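Local atomic coordinates of N-alpha-acetyltransferase (Sulfolobus solfataricus P2, PDB entry 4R3L), a protein that transfers an acetyl group from acetyl-CoA to the free alpha-amino group at protein N termini, preferring those that begin with serine. Residues Pro68-Ile77 with Met115-Tyr125; Tyr139-Leu150 with Asp159-Leu167. One frame throughout, in Å; residues are numbered along the deposited sequence.

Interaction 1 (Pro68-Ile77 with Met115-Tyr125)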
loop_
_atom_site.group_PDB
_atom_site.type_symbol
_atom_site.label_atom_id
_atom_site.label_comp_id
_atom_site.label_asym_id
_atom_site.label_seq_id
_atom_site.Cartn_x
_atom_site.Cartn_y
_atom_site.Cartn_z
ATOM N N PRO A 68 -4.900 -0.209 2.565
ATOM C CA PRO A 68 -5.216 -1.358 1.728
ATOM C C PRO A 68 -6.613 -1.287 1.121
ATOM O O PRO A 68 -7.448 -0.489 1.565
ATOM C CB PRO A 68 -5.148 -2.513 2.731
ATOM C CG PRO A 68 -5.825 -1.903 3.938
ATOM C CD PRO A 68 -5.372 -0.429 3.950
ATOM N N ARG A 69 -6.850 -2.141 0.132
ATOM C CA ARG A 69 -8.190 -2.397 -0.381
ATOM C C ARG A 69 -8.293 -3.899 -0.593
ATOM O O ARG A 69 -7.358 -4.512 -1.102
ATOM C CB ARG A 69 -8.440 -1.638 -1.686
ATOM C CG ARG A 69 -9.826 -1.827 -2.266
ATOM C CD ARG A 69 -9.800 -1.456 -3.737
ATOM N NE ARG A 69 -11.094 -1.011 -4.221
ATOM C CZ ARG A 69 -11.364 -0.817 -5.507
ATOM N NH1 ARG A 69 -10.425 -1.057 -6.418
ATOM N NH2 ARG A 69 -12.565 -0.396 -5.880
ATOM N N ILE A 70 -9.408 -4.500 -0.197
ATOM C CA ILE A 70 -9.578 -5.938 -0.352
ATOM C C ILE A 70 -10.551 -6.208 -1.504
ATOM O O ILE A 70 -11.616 -5.583 -1.575
ATOM C CB ILE A 70 -10.095 -6.597 0.931
ATOM C CG1 ILE A 70 -9.124 -6.346 2.095
ATOM C CG2 ILE A 70 -10.296 -8.090 0.692
ATOM C CD1 ILE A 70 -7.732 -6.923 1.837
ATOM N N GLU A 71 -10.181 -7.113 -2.408
ATOM C CA GLU A 71 -10.954 -7.313 -3.643
ATOM C C GLU A 71 -11.222 -8.790 -3.946
ATOM O O GLU A 71 -10.547 -9.660 -3.427
ATOM C CB GLU A 71 -10.214 -6.677 -4.821
ATOM C CG GLU A 71 -9.781 -5.239 -4.567
ATOM C CD GLU A 71 -8.798 -4.720 -5.604
ATOM O OE1 GLU A 71 -8.137 -5.538 -6.273
ATOM O OE2 GLU A 71 -8.697 -3.490 -5.739
ATOM N N TRP A 72 -12.221 -9.066 -4.778
ATOM C CA TRP A 72 -12.424 -10.428 -5.282
ATOM C C TRP A 72 -12.538 -10.326 -6.789
ATOM O O TRP A 72 -13.305 -9.516 -7.304
ATOM C CB TRP A 72 -13.671 -11.089 -4.673
ATOM C CG TRP A 72 -13.924 -12.462 -5.232
ATOM C CD1 TRP A 72 -13.198 -13.602 -4.988
ATOM C CD2 TRP A 72 -14.961 -12.830 -6.143
ATOM N NE1 TRP A 72 -13.729 -14.657 -5.702
ATOM C CE2 TRP A 72 -14.803 -14.213 -6.409
ATOM C CE3 TRP A 72 -15.995 -12.132 -6.761
ATOM C CZ2 TRP A 72 -15.661 -14.897 -7.271
ATOM C CZ3 TRP A 72 -16.846 -12.818 -7.610
ATOM C CH2 TRP A 72 -16.674 -14.187 -7.859
ATOM N N GLY A 73 -11.749 -11.111 -7.513
ATOM C CA GLY A 73 -11.757 -10.965 -8.951
ATOM C C GLY A 73 -10.633 -11.720 -9.612
ATOM O O GLY A 73 -9.952 -12.516 -8.976
ATOM N N PHE A 74 -10.448 -11.457 -10.897
ATOM C CA PHE A 74 -9.461 -12.162 -11.677
ATOM C C PHE A 74 -8.043 -11.904 -11.152
ATOM O O PHE A 74 -7.665 -10.773 -10.846
ATOM C CB PHE A 74 -9.581 -11.779 -13.150
ATOM C CG PHE A 74 -10.869 -12.243 -13.785
ATOM C CD1 PHE A 74 -11.139 -13.598 -13.920
ATOM C CD2 PHE A 74 -11.810 -11.331 -14.217
ATOM C CE1 PHE A 74 -12.324 -14.029 -14.500
ATOM C CE2 PHE A 74 -13.000 -11.759 -14.804
ATOM C CZ PHE A 74 -13.253 -13.112 -14.934
ATOM N N SER A 75 -7.283 -12.984 -11.027
ATOM C CA SER A 75 -5.885 -12.923 -10.626
ATOM C C SER A 75 -5.062 -12.159 -11.655
ATOM O O SER A 75 -5.318 -12.257 -12.854
ATOM C CB SER A 75 -5.331 -14.338 -10.446
ATOM O OG SER A 75 -3.924 -14.311 -10.288
ATOM N N ASN A 76 -4.085 -11.380 -11.202
ATOM C CA ASN A 76 -3.203 -10.693 -12.139
ATOM C C ASN A 76 -1.848 -11.372 -12.175
ATOM O O ASN A 76 -0.891 -10.853 -12.745
ATOM C CB ASN A 76 -3.062 -9.212 -11.782
ATOM C CG ASN A 76 -2.802 -8.993 -10.320
ATOM O OD1 ASN A 76 -1.902 -9.599 -9.750
ATOM N ND2 ASN A 76 -3.591 -8.124 -9.696
ATOM N N ILE A 77 -1.784 -12.544 -11.556
ATOM C CA ILE A 77 -0.603 -13.386 -11.615
ATOM C C ILE A 77 -0.829 -14.549 -12.577
ATOM O O ILE A 77 0.035 -14.873 -13.390
ATOM C CB ILE A 77 -0.220 -13.934 -10.229
ATOM C CG1 ILE A 77 -0.034 -12.776 -9.242
ATOM C CG2 ILE A 77 1.044 -14.768 -10.325
ATOM C CD1 ILE A 77 0.548 -13.183 -7.883
ATOM N N MET A 115 -4.098 -9.189 5.291
ATOM C CA MET A 115 -4.739 -9.566 4.032
ATOM C C MET A 115 -4.889 -11.088 3.939
ATOM O O MET A 115 -5.950 -11.605 3.577
ATOM C CB MET A 115 -3.933 -9.053 2.844
ATOM C CG MET A 115 -3.939 -7.551 2.701
ATOM S SD MET A 115 -2.758 -7.102 1.430
ATOM C CE MET A 115 -3.024 -5.336 1.310
ATOM N N LYS A 116 -3.830 -11.804 4.297
ATOM C CA LYS A 116 -3.874 -13.260 4.272
ATOM C C LYS A 116 -4.803 -13.844 5.338
ATOM O O LYS A 116 -5.648 -14.679 5.031
ATOM C CB LYS A 116 -2.473 -13.848 4.449
ATOM C CG LYS A 116 -2.427 -15.356 4.220
ATOM C CD LYS A 116 -1.030 -15.929 4.421
ATOM C CE LYS A 116 -0.523 -15.643 5.824
ATOM N NZ LYS A 116 -1.505 -16.048 6.881
ATOM N N ASN A 117 -4.645 -13.409 6.584
ATOM C CA ASN A 117 -5.298 -14.081 7.708
ATOM C C ASN A 117 -6.701 -13.582 7.998
ATOM O O ASN A 117 -7.588 -14.360 8.356
ATOM C CB ASN A 117 -4.447 -13.942 8.972
ATOM C CG ASN A 117 -3.197 -14.792 8.924
ATOM O OD1 ASN A 117 -3.097 -15.724 8.123
ATOM N ND2 ASN A 117 -2.235 -14.478 9.784
ATOM N N ASP A 118 -6.897 -12.279 7.848
ATOM C CA ASP A 118 -8.182 -11.660 8.135
ATOM C C ASP A 118 -9.117 -11.703 6.930
ATOM O O ASP A 118 -10.336 -11.810 7.080
ATOM C CB ASP A 118 -7.986 -10.206 8.571
ATOM C CG ASP A 118 -7.305 -10.083 9.911
ATOM O OD1 ASP A 118 -7.675 -10.839 10.825
ATOM O OD2 ASP A 118 -6.404 -9.224 10.052
ATOM N N TYR A 119 -8.542 -11.615 5.735
ATOM C CA TYR A 119 -9.333 -11.392 4.532
ATOM C C TYR A 119 -9.175 -12.486 3.476
ATOM O O TYR A 119 -9.728 -12.373 2.381
ATOM C CB TYR A 119 -8.971 -10.038 3.915
ATOM C CG TYR A 119 -9.299 -8.857 4.807
ATOM C CD1 TYR A 119 -10.619 -8.477 5.032
ATOM C CD2 TYR A 119 -8.290 -8.115 5.406
ATOM C CE1 TYR A 119 -10.922 -7.399 5.847
ATOM C CE2 TYR A 119 -8.580 -7.042 6.211
ATOM C CZ TYR A 119 -9.892 -6.686 6.431
ATOM O OH TYR A 119 -10.173 -5.611 7.242
ATOM N N ASN A 120 -8.434 -13.533 3.817
ATOM C CA ASN A 120 -8.222 -14.676 2.920
ATOM C C ASN A 120 -7.708 -14.319 1.527
ATOM O O ASN A 120 -8.052 -14.973 0.539
ATOM C CB ASN A 120 -9.519 -15.472 2.796
ATOM C CG ASN A 120 -9.893 -16.157 4.089
ATOM O OD1 ASN A 120 -9.028 -16.434 4.921
ATOM N ND2 ASN A 120 -11.178 -16.441 4.265
ATOM N N ALA A 121 -6.889 -13.275 1.446
ATOM C CA ALA A 121 -6.254 -12.908 0.190
ATOM C C ALA A 121 -5.235 -13.955 -0.262
ATOM O O ALA A 121 -4.514 -14.535 0.559
ATOM C CB ALA A 121 -5.590 -11.538 0.321
ATOM N N GLU A 122 -5.173 -14.182 -1.570
ATOM C CA GLU A 122 -4.262 -15.162 -2.157
ATOM C C GLU A 122 -3.087 -14.455 -2.840
ATOM O O GLU A 122 -2.043 -15.056 -3.116
ATOM C CB GLU A 122 -5.039 -16.065 -3.138
ATOM C CG GLU A 122 -4.210 -16.944 -4.073
ATOM C CD GLU A 122 -3.795 -16.223 -5.352
ATOM O OE1 GLU A 122 -4.382 -15.163 -5.660
ATOM O OE2 GLU A 122 -2.874 -16.715 -6.041
ATOM N N GLU A 123 -3.255 -13.157 -3.099
ATOM C CA GLU A 123 -2.175 -12.361 -3.659
ATOM C C GLU A 123 -2.243 -10.932 -3.142
ATOM O O GLU A 123 -3.289 -10.485 -2.684
ATOM C CB GLU A 123 -2.222 -12.370 -5.184
ATOM C CG GLU A 123 -3.464 -11.730 -5.799
ATOM C CD GLU A 123 -3.178 -11.172 -7.183
ATOM O OE1 GLU A 123 -2.258 -10.335 -7.291
ATOM O OE2 GLU A 123 -3.848 -11.572 -8.160
ATOM N N ILE A 124 -1.116 -10.232 -3.189
ATOM C CA ILE A 124 -1.091 -8.813 -2.865
ATOM C C ILE A 124 -0.519 -8.126 -4.084
ATOM O O ILE A 124 0.395 -8.647 -4.711
ATOM C CB ILE A 124 -0.251 -8.490 -1.592
ATOM C CG1 ILE A 124 -0.135 -6.979 -1.391
ATOM C CG2 ILE A 124 1.164 -9.071 -1.690
ATOM C CD1 ILE A 124 0.484 -6.560 -0.071
ATOM N N TYR A 125 -1.074 -6.981 -4.459
ATOM C CA TYR A 125 -0.484 -6.233 -5.550
ATOM C C TYR A 125 -0.635 -4.734 -5.363
ATOM O O TYR A 125 -1.327 -4.260 -4.452
ATOM C CB TYR A 125 -1.103 -6.652 -6.888
ATOM C CG TYR A 125 -2.502 -6.121 -7.131
ATOM C CD1 TYR A 125 -2.717 -5.048 -7.984
ATOM C CD2 TYR A 125 -3.601 -6.696 -6.514
ATOM C CE1 TYR A 125 -3.976 -4.571 -8.226
ATOM C CE2 TYR A 125 -4.883 -6.219 -6.753
ATOM C CZ TYR A 125 -5.059 -5.156 -7.605
ATOM O OH TYR A 125 -6.320 -4.671 -7.843
#
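Y125 and E71 meet at the edge of the tyrosine ring. The hydroxyl OH of Y125 donates to OE1 of E71 over 2.6 Å, and OE1 receives it on its syn lone pair. The two side chains cross at about a right angle, yet OE1 lies in the plane of the ring. The other oxygen, OE2, has two partners of its own: a salt bridge to R69 NH1, whose hydrogen bond is weak, and a hydrogen bond with H88, a zinc-binding residue. The ring of Y125 stacks on H88, and the side chain of N76 covers a face of the ring. A leucine in place of Y125 would probably leave E71 OE1 without its donor and take the aromatic surface from under N76.

E123 turns its carboxylate to the loop. CG sits between the backbone N and the carbonyl carbon (chi1 64°), and the extended chain beyond it reaches the backbone of N76. There N76 N donates to OE2 of E123 over 3.1 Å at 164°, again to a syn lone pair. S75 OG adds a weak bond to OE2 of E123 at 3.5 Å. The same OG closes an ST turn with I77 N and also accepts from the backbone N of K78. S75 is important for loop conformations and thermostability.

The other end is apolar. I70 lays CG1 over one face of the Y119 ring, 3.8 Å from its centroid, while D118 CB covers the opposite face. M115 CG touches I70 CD1, and M115 CE reaches P68 CB at 3.8 Å.

Strand 61-72 thus packs on the end of helix 103-119. Strand 83-94 lies between strands 61-72 and 123-129 in the sheet, and N76 and Y125 also touch strand 160-166.

Interaction 2 (Tyr139-Leu150 with Asp159-Leu167). With COA (coenzyme A), chain C.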
loop_
_atom_site.group_PDB
_atom_site.type_symbol
_atom_site.label_atom_id
_atom_site.label_comp_id
_atom_site.label_asym_id
_atom_site.label_seq_id
_atom_site.Cartn_x
_atom_site.Cartn_y
_atom_site.Cartn_z
ATOM N N TYR A 139 9.811 -3.227 -3.035
ATOM C CA TYR A 139 8.939 -4.319 -3.454
ATOM C C TYR A 139 9.699 -5.527 -4.019
ATOM O O TYR A 139 9.330 -6.679 -3.766
ATOM C CB TYR A 139 7.932 -3.802 -4.487
ATOM C CG TYR A 139 7.174 -2.562 -4.043
ATOM C CD1 TYR A 139 6.752 -2.400 -2.727
ATOM C CD2 TYR A 139 6.887 -1.550 -4.942
ATOM C CE1 TYR A 139 6.052 -1.260 -2.336
ATOM C CE2 TYR A 139 6.208 -0.421 -4.559
ATOM C CZ TYR A 139 5.794 -0.273 -3.257
ATOM O OH TYR A 139 5.099 0.869 -2.900
ATOM N N GLU A 140 10.743 -5.293 -4.800
ATOM C CA GLU A 140 11.507 -6.430 -5.321
ATOM C C GLU A 140 12.224 -7.177 -4.181
ATOM O O GLU A 140 12.337 -8.402 -4.205
ATOM C CB GLU A 140 12.503 -5.974 -6.393
ATOM C CG GLU A 140 11.837 -5.625 -7.727
ATOM C CD GLU A 140 12.808 -5.042 -8.740
ATOM O OE1 GLU A 140 13.906 -4.607 -8.329
ATOM O OE2 GLU A 140 12.470 -5.017 -9.946
ATOM N N LYS A 141 12.666 -6.442 -3.166
ATOM C CA LYS A 141 13.260 -7.075 -1.987
ATOM C C LYS A 141 12.262 -7.972 -1.260
ATOM O O LYS A 141 12.645 -8.978 -0.671
ATOM C CB LYS A 141 13.810 -6.025 -1.018
ATOM C CG LYS A 141 15.296 -5.728 -1.190
ATOM C CD LYS A 141 15.968 -5.481 0.158
ATOM C CE LYS A 141 17.462 -5.198 0.002
ATOM N NZ LYS A 141 18.228 -6.328 -0.606
ATOM N N LEU A 142 10.982 -7.601 -1.305
ATOM C CA LEU A 142 9.916 -8.360 -0.649
ATOM C C LEU A 142 9.310 -9.371 -1.602
ATOM O O LEU A 142 8.215 -9.883 -1.371
ATOM C CB LEU A 142 8.822 -7.425 -0.119
ATOM C CG LEU A 142 9.015 -6.866 1.293
ATOM C CD1 LEU A 142 10.352 -6.171 1.435
ATOM C CD2 LEU A 142 7.890 -5.913 1.645
ATOM N N ASN A 143 10.034 -9.629 -2.682
ATOM C CA ASN A 143 9.676 -10.623 -3.686
ATOM C C ASN A 143 8.404 -10.319 -4.467
ATOM O O ASN A 143 7.755 -11.230 -4.952
ATOM C CB ASN A 143 9.549 -12.009 -3.053
ATOM C CG ASN A 143 10.783 -12.858 -3.273
ATOM O OD1 ASN A 143 10.916 -13.534 -4.302
ATOM N ND2 ASN A 143 11.700 -12.820 -2.315
ATOM N N PHE A 144 8.054 -9.047 -4.600
ATOM C CA PHE A 144 7.072 -8.679 -5.615
ATOM C C PHE A 144 7.715 -8.824 -7.000
ATOM O O PHE A 144 8.915 -8.583 -7.158
ATOM C CB PHE A 144 6.579 -7.251 -5.418
ATOM C CG PHE A 144 5.651 -7.078 -4.261
ATOM C CD1 PHE A 144 4.318 -6.755 -4.481
ATOM C CD2 PHE A 144 6.103 -7.199 -2.956
ATOM C CE1 PHE A 144 3.457 -6.572 -3.425
ATOM C CE2 PHE A 144 5.245 -7.018 -1.893
ATOM C CZ PHE A 144 3.921 -6.708 -2.124
ATOM N N LYS A 145 6.916 -9.231 -7.981
ATOM C CA LYS A 145 7.355 -9.299 -9.365
ATOM C C LYS A 145 6.586 -8.307 -10.237
ATOM O O LYS A 145 5.391 -8.111 -10.037
ATOM C CB LYS A 145 7.171 -10.712 -9.906
ATOM C CG LYS A 145 7.950 -11.776 -9.138
ATOM C CD LYS A 145 9.398 -11.379 -8.934
ATOM C CE LYS A 145 10.174 -12.481 -8.214
ATOM N NZ LYS A 145 11.524 -12.018 -7.761
ATOM N N LYS A 146 7.273 -7.684 -11.193
ATOM C CA LYS A 146 6.606 -6.834 -12.184
ATOM C C LYS A 146 5.765 -7.705 -13.107
ATOM O O LYS A 146 6.314 -8.383 -13.968
ATOM C CB LYS A 146 7.628 -6.032 -13.003
ATOM C CG LYS A 146 8.512 -5.081 -12.204
ATOM C CD LYS A 146 9.683 -4.572 -13.055
ATOM C CE LYS A 146 10.612 -3.669 -12.247
ATOM N NZ LYS A 146 11.868 -3.273 -12.976
ATOM N N VAL A 147 4.446 -7.712 -12.939
ATOM C CA VAL A 147 3.616 -8.668 -13.678
ATOM C C VAL A 147 2.854 -8.050 -14.847
ATOM O O VAL A 147 2.502 -8.758 -15.789
ATOM C CB VAL A 147 2.593 -9.395 -12.758
ATOM C CG1 VAL A 147 3.307 -10.118 -11.628
ATOM C CG2 VAL A 147 1.584 -8.436 -12.200
ATOM N N LYS A 148 2.591 -6.746 -14.786
ATOM C CA LYS A 148 1.974 -6.020 -15.902
ATOM C C LYS A 148 2.528 -4.603 -15.989
ATOM O O LYS A 148 3.094 -4.081 -15.029
ATOM C CB LYS A 148 0.445 -5.962 -15.765
ATOM C CG LYS A 148 -0.251 -7.319 -15.723
ATOM C CD LYS A 148 -1.679 -7.258 -16.256
ATOM C CE LYS A 148 -2.591 -6.455 -15.351
ATOM N NZ LYS A 148 -4.027 -6.668 -15.692
ATOM N N VAL A 149 2.368 -3.975 -17.147
ATOM C CA VAL A 149 2.721 -2.566 -17.266
ATOM C C VAL A 149 1.493 -1.761 -17.643
ATOM O O VAL A 149 1.066 -1.774 -18.795
ATOM C CB VAL A 149 3.833 -2.335 -18.294
ATOM C CG1 VAL A 149 4.084 -0.843 -18.480
ATOM C CG2 VAL A 149 5.099 -3.042 -17.850
ATOM N N LEU A 150 0.911 -1.076 -16.663
ATOM C CA LEU A 150 -0.275 -0.277 -16.918
ATOM C C LEU A 150 0.126 0.999 -17.645
ATOM O O LEU A 150 0.635 1.947 -17.048
ATOM C CB LEU A 150 -1.009 0.031 -15.611
ATOM C CG LEU A 150 -1.335 -1.205 -14.768
ATOM C CD1 LEU A 150 -2.292 -0.842 -13.647
ATOM C CD2 LEU A 150 -1.916 -2.325 -15.618
ATOM N N ASP A 159 3.776 5.759 -16.998
ATOM C CA ASP A 159 3.415 4.350 -16.875
ATOM C C ASP A 159 3.592 3.852 -15.434
ATOM O O ASP A 159 4.383 4.417 -14.681
ATOM C CB ASP A 159 4.256 3.484 -17.800
ATOM C CG ASP A 159 4.017 3.777 -19.266
ATOM O OD1 ASP A 159 2.885 4.170 -19.642
ATOM O OD2 ASP A 159 4.979 3.591 -20.039
ATOM N N ALA A 160 2.835 2.816 -15.073
ATOM C CA ALA A 160 3.003 2.118 -13.799
ATOM C C ALA A 160 3.421 0.673 -14.023
ATOM O O ALA A 160 3.020 0.046 -14.997
ATOM C CB ALA A 160 1.726 2.145 -12.991
ATOM N N TYR A 161 4.220 0.142 -13.108
ATOM C CA TYR A 161 4.368 -1.292 -13.021
ATOM C C TYR A 161 3.271 -1.824 -12.123
ATOM O O TYR A 161 3.079 -1.299 -11.036
ATOM C CB TYR A 161 5.721 -1.693 -12.428
ATOM C CG TYR A 161 6.936 -1.373 -13.262
ATOM C CD1 TYR A 161 7.108 -1.929 -14.521
ATOM C CD2 TYR A 161 7.943 -0.557 -12.760
ATOM C CE1 TYR A 161 8.235 -1.646 -15.272
ATOM C CE2 TYR A 161 9.069 -0.273 -13.500
ATOM C CZ TYR A 161 9.211 -0.816 -14.756
ATOM O OH TYR A 161 10.346 -0.523 -15.491
ATOM N N LEU A 162 2.571 -2.867 -12.551
ATOM C CA LEU A 162 1.744 -3.627 -11.623
ATOM C C LEU A 162 2.635 -4.698 -11.007
ATOM O O LEU A 162 3.093 -5.604 -11.696
ATOM C CB LEU A 162 0.532 -4.264 -12.305
ATOM C CG LEU A 162 -0.608 -4.678 -11.352
ATOM C CD1 LEU A 162 -1.929 -4.779 -12.097
ATOM C CD2 LEU A 162 -0.335 -6.005 -10.655
ATOM N N MET A 163 2.902 -4.578 -9.715
ATOM C CA MET A 163 3.769 -5.533 -9.054
ATOM C C MET A 163 2.926 -6.390 -8.131
ATOM O O MET A 163 2.006 -5.888 -7.480
ATOM C CB MET A 163 4.879 -4.793 -8.328
ATOM C CG MET A 163 5.761 -4.029 -9.319
ATOM S SD MET A 163 7.248 -3.401 -8.576
ATOM C CE MET A 163 8.111 -4.934 -8.219
ATOM N N ALA A 164 3.199 -7.687 -8.114
ATOM C CA ALA A 164 2.348 -8.610 -7.383
ATOM C C ALA A 164 3.137 -9.764 -6.810
ATOM O O ALA A 164 4.219 -10.104 -7.294
ATOM C CB ALA A 164 1.247 -9.137 -8.267
ATOM N N ARG A 165 2.584 -10.376 -5.781
ATOM C CA ARG A 165 3.144 -11.636 -5.312
ATOM C C ARG A 165 2.070 -12.449 -4.612
ATOM O O ARG A 165 1.131 -11.886 -4.033
ATOM C CB ARG A 165 4.333 -11.391 -4.383
ATOM C CG ARG A 165 4.038 -10.493 -3.210
ATOM C CD ARG A 165 5.032 -10.747 -2.074
ATOM N NE ARG A 165 4.704 -11.978 -1.367
ATOM C CZ ARG A 165 5.373 -12.459 -0.322
ATOM N NH1 ARG A 165 6.433 -11.818 0.154
ATOM N NH2 ARG A 165 4.975 -13.585 0.246
ATOM N N PRO A 166 2.182 -13.780 -4.683
ATOM C CA PRO A 166 1.275 -14.648 -3.926
ATOM C C PRO A 166 1.427 -14.441 -2.428
ATOM O O PRO A 166 2.480 -13.986 -1.961
ATOM C CB PRO A 166 1.722 -16.063 -4.327
ATOM C CG PRO A 166 2.470 -15.883 -5.613
ATOM C CD PRO A 166 3.147 -14.559 -5.484
ATOM N N LEU A 167 0.378 -14.773 -1.683
ATOM C CA LEU A 167 0.415 -14.728 -0.230
ATOM C C LEU A 167 0.454 -16.147 0.310
ATOM O O LEU A 167 -0.352 -16.976 -0.102
ATOM C CB LEU A 167 -0.796 -13.985 0.327
ATOM C CG LEU A 167 -0.775 -12.465 0.160
ATOM C CD1 LEU A 167 -2.028 -11.860 0.714
ATOM C CD2 LEU A 167 0.455 -11.897 0.861
HETATM N N1A COA C . 17.163 3.611 -2.813
HETATM C C2A COA C . 17.441 2.300 -2.973
HETATM N N3A COA C . 16.784 1.371 -2.276
HETATM C C4A COA C . 15.812 1.729 -1.380
HETATM C C5A COA C . 15.504 3.068 -1.191
HETATM C C6A COA C . 16.212 4.023 -1.938
HETATM N N6A COA C . 15.919 5.442 -1.772
HETATM N N7A COA C . 14.494 3.130 -0.238
HETATM C C8A COA C . 14.203 1.855 0.142
HETATM N N9A COA C . 14.983 0.998 -0.546
HETATM C C1B COA C . 15.009 -0.469 -0.424
HETATM C C2B COA C . 16.261 -0.898 0.234
HETATM O O2B COA C . 16.624 -2.165 -0.186
HETATM C C3B COA C . 15.879 -0.970 1.625
HETATM O O3B COA C . 16.787 -1.745 2.301
HETATM P P3B COA C . 17.961 -1.055 3.079
HETATM O O7A COA C . 18.580 -2.036 4.073
HETATM O O8A COA C . 17.434 0.108 3.823
HETATM O O9A COA C . 19.004 -0.593 2.107
HETATM C C4B COA C . 14.554 -1.607 1.524
HETATM O O4B COA C . 13.957 -0.977 0.417
HETATM C C5B COA C . 13.721 -1.348 2.708
HETATM O O5B COA C . 13.288 -0.020 2.793
HETATM P P1A COA C . 12.464 0.601 3.989
HETATM O O1A COA C . 13.369 1.275 4.984
HETATM O O2A COA C . 11.622 -0.442 4.601
HETATM O O3A COA C . 11.602 1.719 3.241
HETATM P P2A COA C . 11.250 3.153 3.796
HETATM O O4A COA C . 12.425 4.112 3.688
HETATM O O5A COA C . 10.725 3.062 5.193
HETATM O O6A COA C . 10.069 3.723 2.865
HETATM C CBP COA C . 9.124 4.321 0.695
HETATM C CCP COA C . 10.081 3.410 1.522
HETATM C CDP COA C . 9.257 3.982 -0.765
HETATM C CEP COA C . 7.703 4.044 1.180
HETATM C CAP COA C . 9.552 5.740 0.996
HETATM O OAP COA C . 10.758 6.117 0.327
HETATM C C9P COA C . 8.529 6.801 0.636
HETATM O O9P COA C . 7.602 7.097 1.435
HETATM N N8P COA C . 8.594 7.531 -0.612
HETATM C C7P COA C . 7.631 8.559 -0.995
HETATM C C6P COA C . 6.180 8.018 -1.142
HETATM C C5P COA C . 6.098 6.808 -2.070
HETATM O O5P COA C . 6.681 6.866 -3.183
HETATM N N4P COA C . 5.377 5.605 -1.650
HETATM C C3P COA C . 5.311 4.450 -2.524
HETATM C C2P COA C . 4.505 4.571 -3.811
HETATM S S1P COA C . 4.062 3.090 -4.662
#
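The C-terminal beta hairpin of the GNAT domain pairs strands 145-150 and 160-166, with a classic beta bulge at V147 and K148. Both residues face L162. The carbonyl O of L162 accepts V147 N at 2.8 Å, and K148 N more weakly. V147 CG2 also presses on L162 CD2, a tight 3.5 Å.

K146 runs extended over the Y161 ring. K146 CD sits above the centre of one face, 3.9 Å from the Y161 centroid, and NZ makes an off-centre cation-pi contact. NZ also forms a salt bridge with OE2 of E140. M163 lies alongside K146, pointing the same way. Its chain bends at chi3 (67°) and sets CE against E140 CG and F144 CB. Its SD meets the edge of the Y139 ring, a Met-aromatic contact.

R165 crosses F144 at about a right angle, with R165 CG 3.7 Å above the ring centre. R165 NH1 donates to L142 O over 3.0 Å, and R165 NE to P166 O over 3.1 Å. L142 O lies just past helix 133-141, which a Schellman motif at N143 closes.

Two bonds to different carbonyls probably limit how the guanidinium can turn. The lysine charge is probably balanced by the E140 carboxylate and the Y161 ring. Y139 OH lies 3.0 Å from the coenzyme A sulfur S1P, so M163 is a second-shell neighbour of the acetyl-CoA site.

Of the segments in contact, strand 61-72 and the loop after it come first from the N terminus. Interaction 1 closes the long loop of 37 residues that carries strand 83-94 and most of helix 103-119. The chain then runs through strand 123-129 and helix 133-141 to interaction 2, which closes a short hairpin of eight intervening residues. The two contacts are in series, neither nested nor crossed. They meet in the sheet, where strand 123-129 neighbours strand 160-166: I124 N lies 2.9 Å from R165 O, a probable hydrogen bond, and N76 O packs on V147 CG2. Together they tie the central strands to helix 133-141 and the edge strand 145-150.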